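Local coordinates for Wnt inhibitor of Dorsal protein (Drosophila melanogaster, PDB 4KRR), which is a secreted Wnt-family signalling protein, present here as its N-terminal domain and linker, that probably acts as a ligand of frizzled receptors, at residues L6-E9 with D10-G13; I61-A64 with A65-T69; T71-C74 with A75-V78; V154-P157 with F158-A162. One frame throughout, in Å; residues are numbered along the deposited sequence.

Contact 1 (L6-E9 with D10-G13); sequences LSWE and DITG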
# COMPACT_ATOMS: atom_id res chain seq x y z
N LEU A 6 12.71 -15.13 1.55
CA LEU A 6 12.04 -13.92 1.99
C LEU A 6 12.66 -13.29 3.24
O LEU A 6 12.79 -13.94 4.27
CB LEU A 6 10.55 -14.20 2.25
CG LEU A 6 9.76 -13.09 2.95
CD1 LEU A 6 9.75 -11.82 2.12
CD2 LEU A 6 8.34 -13.57 3.23
N SER A 7 13.05 -12.03 3.12
CA SER A 7 13.55 -11.25 4.25
C SER A 7 12.65 -10.06 4.49
O SER A 7 12.60 -9.13 3.69
CB SER A 7 14.98 -10.77 3.98
OG SER A 7 15.40 -9.87 4.99
N TRP A 8 11.92 -10.07 5.61
CA TRP A 8 11.00 -8.99 5.92
C TRP A 8 11.72 -7.69 6.24
O TRP A 8 11.15 -6.61 6.11
CB TRP A 8 10.06 -9.39 7.07
CG TRP A 8 8.92 -10.24 6.61
CD1 TRP A 8 8.75 -11.58 6.85
CD2 TRP A 8 7.79 -9.83 5.84
NE1 TRP A 8 7.58 -12.01 6.27
CE2 TRP A 8 6.98 -10.96 5.64
CE3 TRP A 8 7.39 -8.60 5.29
CZ2 TRP A 8 5.78 -10.91 4.92
CZ3 TRP A 8 6.20 -8.55 4.57
CH2 TRP A 8 5.42 -9.70 4.40
N GLU A 9 12.98 -7.79 6.64
CA GLU A 9 13.79 -6.61 6.93
C GLU A 9 14.07 -5.81 5.66
O GLU A 9 13.96 -4.58 5.65
CB GLU A 9 15.11 -7.02 7.60
CG GLU A 9 16.08 -5.87 7.81
CD GLU A 9 17.35 -6.31 8.53
OE1 GLU A 9 17.23 -6.85 9.65
OE2 GLU A 9 18.45 -6.11 7.98
N ASP A 10 14.42 -6.51 4.59
CA ASP A 10 14.72 -5.86 3.32
C ASP A 10 13.46 -5.35 2.64
O ASP A 10 13.45 -4.25 2.07
CB ASP A 10 15.47 -6.82 2.39
CG ASP A 10 16.76 -7.33 3.00
OD1 ASP A 10 17.32 -6.63 3.87
OD2 ASP A 10 17.21 -8.43 2.61
N ILE A 11 12.40 -6.14 2.69
CA ILE A 11 11.12 -5.77 2.08
C ILE A 11 10.55 -4.51 2.72
O ILE A 11 10.17 -3.56 2.03
CB ILE A 11 10.10 -6.92 2.18
CG1 ILE A 11 10.53 -8.09 1.30
CG2 ILE A 11 8.72 -6.44 1.76
CD1 ILE A 11 10.57 -7.76 -0.18
N THR A 12 10.49 -4.51 4.05
CA THR A 12 9.99 -3.37 4.80
C THR A 12 10.86 -2.13 4.57
O THR A 12 10.35 -1.03 4.38
CB THR A 12 9.93 -3.67 6.32
OG1 THR A 12 9.06 -4.79 6.55
CG2 THR A 12 9.42 -2.47 7.09
N GLY A 13 12.17 -2.33 4.59
CA GLY A 13 13.12 -1.25 4.36
C GLY A 13 12.89 -0.53 3.03
O GLY A 13 12.78 0.69 2.99
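Ser7 and Asp10 face each other across the first turn of helix 8-26, with Ser7 at the N-cap position. The serine OG gives a long, weak hydrogen bond to Asp10 OD2 (3.3 Å). It can point there because OG stands anti to the backbone N of Ser7 (chi1 172°). The Ser7 carbonyl starts the helical ladder, taking Ile11 N at 3.2 Å in the plane of the carbonyl, and Asp10 N only weakly.

The apolar part of the contact is made by Leu6, Trp8 and Ile11. Leu6 CD1 meets Ile11 CG1 at 3.9 Å, the two side chains crossing at about a right angle. Leu6 CG also sits over one face of the Trp8 indole, displaced toward its rim. Ile11 CG2 comes obliquely to Trp8 CZ3. These groups pack against Leu70 and Ile66 of helix 53-75, joining the two helices, while His107 stacks on the Trp8 ring.

Trp8 O is gripped twice, by Thr12 N at 3.0 Å, from above the carbonyl plane, and by Thr12 OG1 at 2.8 Å, the hydroxyl standing anti to the carbonyl carbon of Thr12 (chi1 -60°). An alanine here, with no hydroxyl to give, would probably leave Trp8 O held by Thr12 N alone and the carbonyl less firmly fixed. Thr12 OG1 also lies at the edge of the indole, near its plane, 4.3 Å from Trp8 CE3.

Contact 2 (I61-A64 with A65-T69); sequences ISMA and AIVHT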
# COMPACT_ATOMS: atom_id res chain seq x y z
N ILE A 61 -0.15 4.16 3.17
CA ILE A 61 0.88 4.28 2.14
C ILE A 61 2.06 3.35 2.43
O ILE A 61 2.71 2.86 1.51
CB ILE A 61 1.37 5.75 1.96
CG1 ILE A 61 2.20 5.91 0.69
CG2 ILE A 61 2.15 6.23 3.18
CD1 ILE A 61 1.38 5.96 -0.59
N SER A 62 2.31 3.08 3.71
CA SER A 62 3.40 2.20 4.10
C SER A 62 3.06 0.74 3.79
O SER A 62 3.88 0.02 3.22
CB SER A 62 3.74 2.37 5.58
OG SER A 62 4.11 3.71 5.85
N MET A 63 1.86 0.32 4.18
CA MET A 63 1.37 -1.01 3.86
C MET A 63 1.35 -1.24 2.35
O MET A 63 1.78 -2.29 1.87
CB MET A 63 -0.03 -1.22 4.41
CG MET A 63 -0.69 -2.49 3.90
SD MET A 63 -2.35 -2.74 4.55
CE MET A 63 -2.85 -4.20 3.63
N ALA A 64 0.85 -0.26 1.61
CA ALA A 64 0.73 -0.36 0.16
C ALA A 64 2.10 -0.51 -0.50
O ALA A 64 2.26 -1.29 -1.44
CB ALA A 64 -0.00 0.84 -0.40
N ALA A 65 3.08 0.23 0.00
CA ALA A 65 4.43 0.20 -0.57
C ALA A 65 5.13 -1.12 -0.28
O ALA A 65 5.89 -1.62 -1.11
CB ALA A 65 5.25 1.36 -0.05
N ILE A 66 4.86 -1.68 0.89
CA ILE A 66 5.45 -2.96 1.28
C ILE A 66 4.88 -4.09 0.43
O ILE A 66 5.61 -4.96 -0.04
CB ILE A 66 5.24 -3.24 2.78
CG1 ILE A 66 6.04 -2.24 3.62
CG2 ILE A 66 5.66 -4.66 3.13
CD1 ILE A 66 5.86 -2.41 5.11
N VAL A 67 3.56 -4.07 0.25
CA VAL A 67 2.88 -5.09 -0.55
C VAL A 67 3.25 -4.96 -2.03
O VAL A 67 3.46 -5.97 -2.72
CB VAL A 67 1.35 -5.03 -0.37
CG1 VAL A 67 0.65 -6.00 -1.32
CG2 VAL A 67 0.97 -5.33 1.08
N HIS A 68 3.34 -3.73 -2.51
CA HIS A 68 3.76 -3.46 -3.89
C HIS A 68 5.17 -3.99 -4.12
O HIS A 68 5.45 -4.59 -5.16
CB HIS A 68 3.70 -1.96 -4.18
CG HIS A 68 3.93 -1.60 -5.62
ND1 HIS A 68 5.18 -1.55 -6.19
CD2 HIS A 68 3.05 -1.27 -6.60
CE1 HIS A 68 5.07 -1.20 -7.46
NE2 HIS A 68 3.79 -1.03 -7.73
N THR A 69 6.04 -3.78 -3.14
CA THR A 69 7.42 -4.25 -3.23
C THR A 69 7.46 -5.77 -3.22
O THR A 69 8.17 -6.39 -4.02
CB THR A 69 8.27 -3.71 -2.06
OG1 THR A 69 8.29 -2.27 -2.11
CG2 THR A 69 9.70 -4.23 -2.15
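Met63 and Val67 stand one turn apart on the middle of helix 53-75, and Met63 CG approaches Val67 CG2 at 4.3 Å. This is the apolar side-chain contact of the turn. The methionine chain is fully extended, carrying its sulfur outward from the helix. Val67 CG2 is anti to its own carbonyl carbon, which turns this methyl back along the helix until it rests 3.2 Å from Met63 O.

The backbone bonds are the regular i to i+4 set. Ala65 N binds Ile61 O, Ile66 N binds Ser62 O, Val67 N binds Met63 O at 3.0 Å, and His68 N binds Ala64 O at 2.9 Å. Side-chain carbons lie close to the same carbonyls: Ile66 CG1 is 3.2 Å from Ser62 O, and Ala65 CB is 3.3 Å from Ile61 O.

Two hydroxyls add to the ladder. Thr69 OG1 donates to Ala65 O at 2.7 Å, and Thr69 N reaches the same oxygen from the opposite face of its carbonyl plane, so two donors hold one acceptor. Ser62 OG is engaged by Val58 O, and also by Asn43 ND2. His68 NE2, by contrast, reaches out of the helix to a probable hydrogen bond with Lys156 O.

The stretch is buried near the centre of the chain and is surrounded by other helices. Met63 and Val67 meet helices 97-107 and 113-127, Ser62 touches Leu16 and Ala65 touches Ala19 of helix 8-26, and Ile61 and Ala65 lie against Phe158 of helix 158-170.

Contact 3 (T71-C74 with A75-V78); sequences TKDC and ANGV. With NA (sodium ion), chain F.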
# COMPACT_ATOMS: atom_id res chain seq x y z
N THR A 71 4.98 -7.92 -3.94
CA THR A 71 4.35 -8.44 -5.15
C THR A 71 5.30 -8.39 -6.33
O THR A 71 5.44 -9.36 -7.08
CB THR A 71 3.09 -7.63 -5.50
OG1 THR A 71 2.19 -7.62 -4.39
CG2 THR A 71 2.39 -8.22 -6.72
N LYS A 72 5.97 -7.25 -6.50
CA LYS A 72 6.87 -7.03 -7.63
C LYS A 72 8.09 -7.93 -7.55
O LYS A 72 8.48 -8.56 -8.53
CB LYS A 72 7.29 -5.56 -7.70
CG LYS A 72 8.09 -5.20 -8.94
CD LYS A 72 8.35 -3.71 -9.01
CE LYS A 72 9.06 -3.33 -10.31
NZ LYS A 72 9.31 -1.87 -10.40
N ASP A 73 8.71 -7.99 -6.37
CA ASP A 73 9.91 -8.79 -6.18
C ASP A 73 9.65 -10.29 -6.34
O ASP A 73 10.51 -11.03 -6.82
CB ASP A 73 10.54 -8.50 -4.81
CG ASP A 73 11.21 -7.15 -4.76
OD1 ASP A 73 10.83 -6.27 -5.56
OD2 ASP A 73 12.11 -6.96 -3.92
N CYS A 74 8.46 -10.73 -5.94
CA CYS A 74 8.07 -12.12 -6.12
C CYS A 74 7.98 -12.47 -7.60
O CYS A 74 8.48 -13.51 -8.03
CB CYS A 74 6.72 -12.41 -5.45
SG CYS A 74 6.81 -12.67 -3.66
N ALA A 75 7.36 -11.58 -8.37
CA ALA A 75 7.22 -11.78 -9.80
C ALA A 75 8.58 -11.75 -10.50
O ALA A 75 8.80 -12.45 -11.48
CB ALA A 75 6.29 -10.73 -10.39
N ASN A 76 9.48 -10.93 -9.97
CA ASN A 76 10.83 -10.84 -10.52
C ASN A 76 11.70 -12.03 -10.13
O ASN A 76 12.84 -12.16 -10.58
CB ASN A 76 11.51 -9.53 -10.08
CG ASN A 76 10.80 -8.30 -10.62
OD1 ASN A 76 10.20 -8.34 -11.69
ND2 ASN A 76 10.88 -7.20 -9.88
N GLY A 77 11.14 -12.91 -9.30
CA GLY A 77 11.80 -14.15 -8.93
C GLY A 77 13.00 -13.99 -8.01
O GLY A 77 13.88 -14.86 -7.98
N VAL A 78 13.04 -12.89 -7.27
CA VAL A 78 14.15 -12.64 -6.36
C VAL A 78 13.85 -13.17 -4.96
O VAL A 78 14.73 -13.23 -4.10
CB VAL A 78 14.50 -11.13 -6.30
CG1 VAL A 78 13.54 -10.40 -5.37
CG2 VAL A 78 15.94 -10.92 -5.85
NA NA F . 10.42 -14.59 -6.52
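Asp73 and Val78 meet where helix 53-75 ends in a Schellman motif. Their side chains lie side by side and point the same way, with Val78 CG1 3.6 Å from Asp73 CB. That methyl sits between the backbone N and the carbonyl carbon of its own residue (chi1 80°), which turns it toward the aspartate.

Two bonds close the helix end. Val78 N reaches Asp73 O at 3.2 Å, nearly along the C=O axis, and Gly77 N binds Cys74 O at 3.0 Å from well above the carbonyl plane. Gly77 makes the turn with positive phi (72°), a conformation that glycine adopts readily. Just before the glycine, Asn76 N makes an i to i+4 bond to Lys72 O at 2.9 Å, and Asn76 ND2 packs 3.6 Å from Lys72 CG.

Cys74 O has a further role as a ligand of the sodium ion, at 2.7 Å; Ile79 O and Cys82 also bind it. The Cys74 SG to Cys82 SG disulfide ties the helix end to the following loop.

Farther out, Asp73 OD2 forms a salt bridge with Lys14 NZ of helix 8-26, while Thr71 touches Pro97 and Ala100 of helix 97-107.

Contact 4 (V154-P157 with F158-A162); sequences VLKP and FEAIA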
# COMPACT_ATOMS: atom_id res chain seq x y z
N VAL A 154 0.53 -6.71 -14.24
CA VAL A 154 1.46 -6.11 -13.28
C VAL A 154 0.78 -4.97 -12.53
O VAL A 154 -0.17 -4.37 -13.02
CB VAL A 154 2.73 -5.56 -13.96
CG1 VAL A 154 3.55 -6.70 -14.56
CG2 VAL A 154 2.37 -4.54 -15.03
N LEU A 155 1.27 -4.69 -11.32
CA LEU A 155 0.76 -3.57 -10.54
C LEU A 155 1.16 -2.25 -11.18
O LEU A 155 2.25 -2.14 -11.74
CB LEU A 155 1.29 -3.62 -9.11
CG LEU A 155 0.67 -4.65 -8.16
CD1 LEU A 155 1.37 -4.62 -6.81
CD2 LEU A 155 -0.82 -4.37 -7.98
N LYS A 156 0.28 -1.25 -11.10
CA LYS A 156 0.58 0.09 -11.58
C LYS A 156 1.84 0.61 -10.91
O LYS A 156 2.23 0.12 -9.85
CB LYS A 156 -0.57 1.06 -11.26
CG LYS A 156 -1.89 0.73 -11.90
CD LYS A 156 -2.92 1.81 -11.60
CE LYS A 156 -3.12 1.98 -10.10
NZ LYS A 156 -4.17 3.00 -9.80
N PRO A 157 2.50 1.61 -11.54
CA PRO A 157 3.59 2.30 -10.84
C PRO A 157 3.08 2.85 -9.51
O PRO A 157 1.92 3.27 -9.42
CB PRO A 157 3.95 3.45 -11.80
CG PRO A 157 2.85 3.49 -12.83
CD PRO A 157 2.33 2.09 -12.91
N PHE A 158 3.92 2.84 -8.49
CA PHE A 158 3.46 3.15 -7.14
C PHE A 158 2.96 4.59 -7.00
O PHE A 158 2.11 4.87 -6.15
CB PHE A 158 4.53 2.85 -6.10
CG PHE A 158 4.04 2.99 -4.69
CD1 PHE A 158 3.17 2.06 -4.16
CD2 PHE A 158 4.43 4.07 -3.91
CE1 PHE A 158 2.70 2.18 -2.87
CE2 PHE A 158 3.96 4.20 -2.62
CZ PHE A 158 3.09 3.25 -2.10
N GLU A 159 3.47 5.48 -7.84
CA GLU A 159 3.06 6.88 -7.82
C GLU A 159 1.56 7.02 -8.09
O GLU A 159 0.90 7.91 -7.54
CB GLU A 159 3.86 7.71 -8.83
CG GLU A 159 5.37 7.54 -8.73
CD GLU A 159 5.89 6.34 -9.51
OE1 GLU A 159 5.92 6.41 -10.76
OE2 GLU A 159 6.26 5.33 -8.88
N ALA A 160 1.02 6.15 -8.94
CA ALA A 160 -0.40 6.17 -9.27
C ALA A 160 -1.24 5.64 -8.11
O ALA A 160 -2.30 6.18 -7.80
CB ALA A 160 -0.67 5.38 -10.54
N ILE A 161 -0.76 4.57 -7.49
CA ILE A 161 -1.40 4.02 -6.29
C ILE A 161 -1.37 5.04 -5.16
O ILE A 161 -2.33 5.20 -4.41
CB ILE A 161 -0.72 2.70 -5.86
CG1 ILE A 161 -0.85 1.65 -6.96
CG2 ILE A 161 -1.30 2.19 -4.54
CD1 ILE A 161 -0.07 0.37 -6.70
N ALA A 162 -0.25 5.76 -5.05
CA ALA A 162 -0.08 6.80 -4.04
C ALA A 162 -1.09 7.93 -4.21
O ALA A 162 -1.59 8.48 -3.22
CB ALA A 162 1.34 7.35 -4.08
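The junction between strand 149-155 and helix 158-170 turns at Pro157, at the N-cap position of the helix, and Lys156 before it folds over the first helical turn. Lys156 CE lies 3.9 Å from Ile161 CG1, the two side chains crossing obliquely. The lysine chain is bent at its third torsion (chi3 -58°), which carries its outer end along the helix instead of straight outward. Lys156 CE also comes within 4.2 Å of Ala160 CB. The ammonium group finds its charged partner farther along the helix, in a salt bridge with Asp164 OD2, so the aliphatic part of the lysine covers the turn while its charge is probably balanced there.

The backbone of the turn is fastened by one hydrogen bond across the junction, Ala160 N to Pro157 O at 3.1 Å. The donor stands 47° out of the carbonyl plane. Ala160 CB also touches this oxygen, at 3.5 Å.

Backbone hydrogen bonding of Lys156 with Ser129 ties the junction to the residue just before strand 130-136. Phe158 touches Gln18 and Ser22 of helix 8-26, while Leu155 reaches His68 of helix 53-75 and, on strand 130-136, Leu130.

On the exposed side, Glu159 bends back toward the proline. Its CG is anti to its own carbonyl carbon, and a turn at the second torsion (chi2 85°) then brings the carboxylate beside the CB of the proline, with Glu159 OE1 3.7 Å from Pro157 CB.

From the N terminus, contact 1 starts helix 8-26, contact 2 forms the middle of helix 53-75, contact 3 ends that helix, and contact 4 starts helix 158-170 after a strand. All four are local and follow in series; none encloses a long loop, and none nests in or crosses another. Helix 53-75 joins them. Ile11 of contact 1 packs on Ile66 and Thr69 of contact 2 and touches Asp73 of contact 3. Contact 4 meets contact 2 through Phe158 and Ile161 and the probable His68 to Lys156 hydrogen bond, and contact 3 through Leu155 and Thr71. Contacts 1 and 4 stay about 11 Å apart at their nearest atoms.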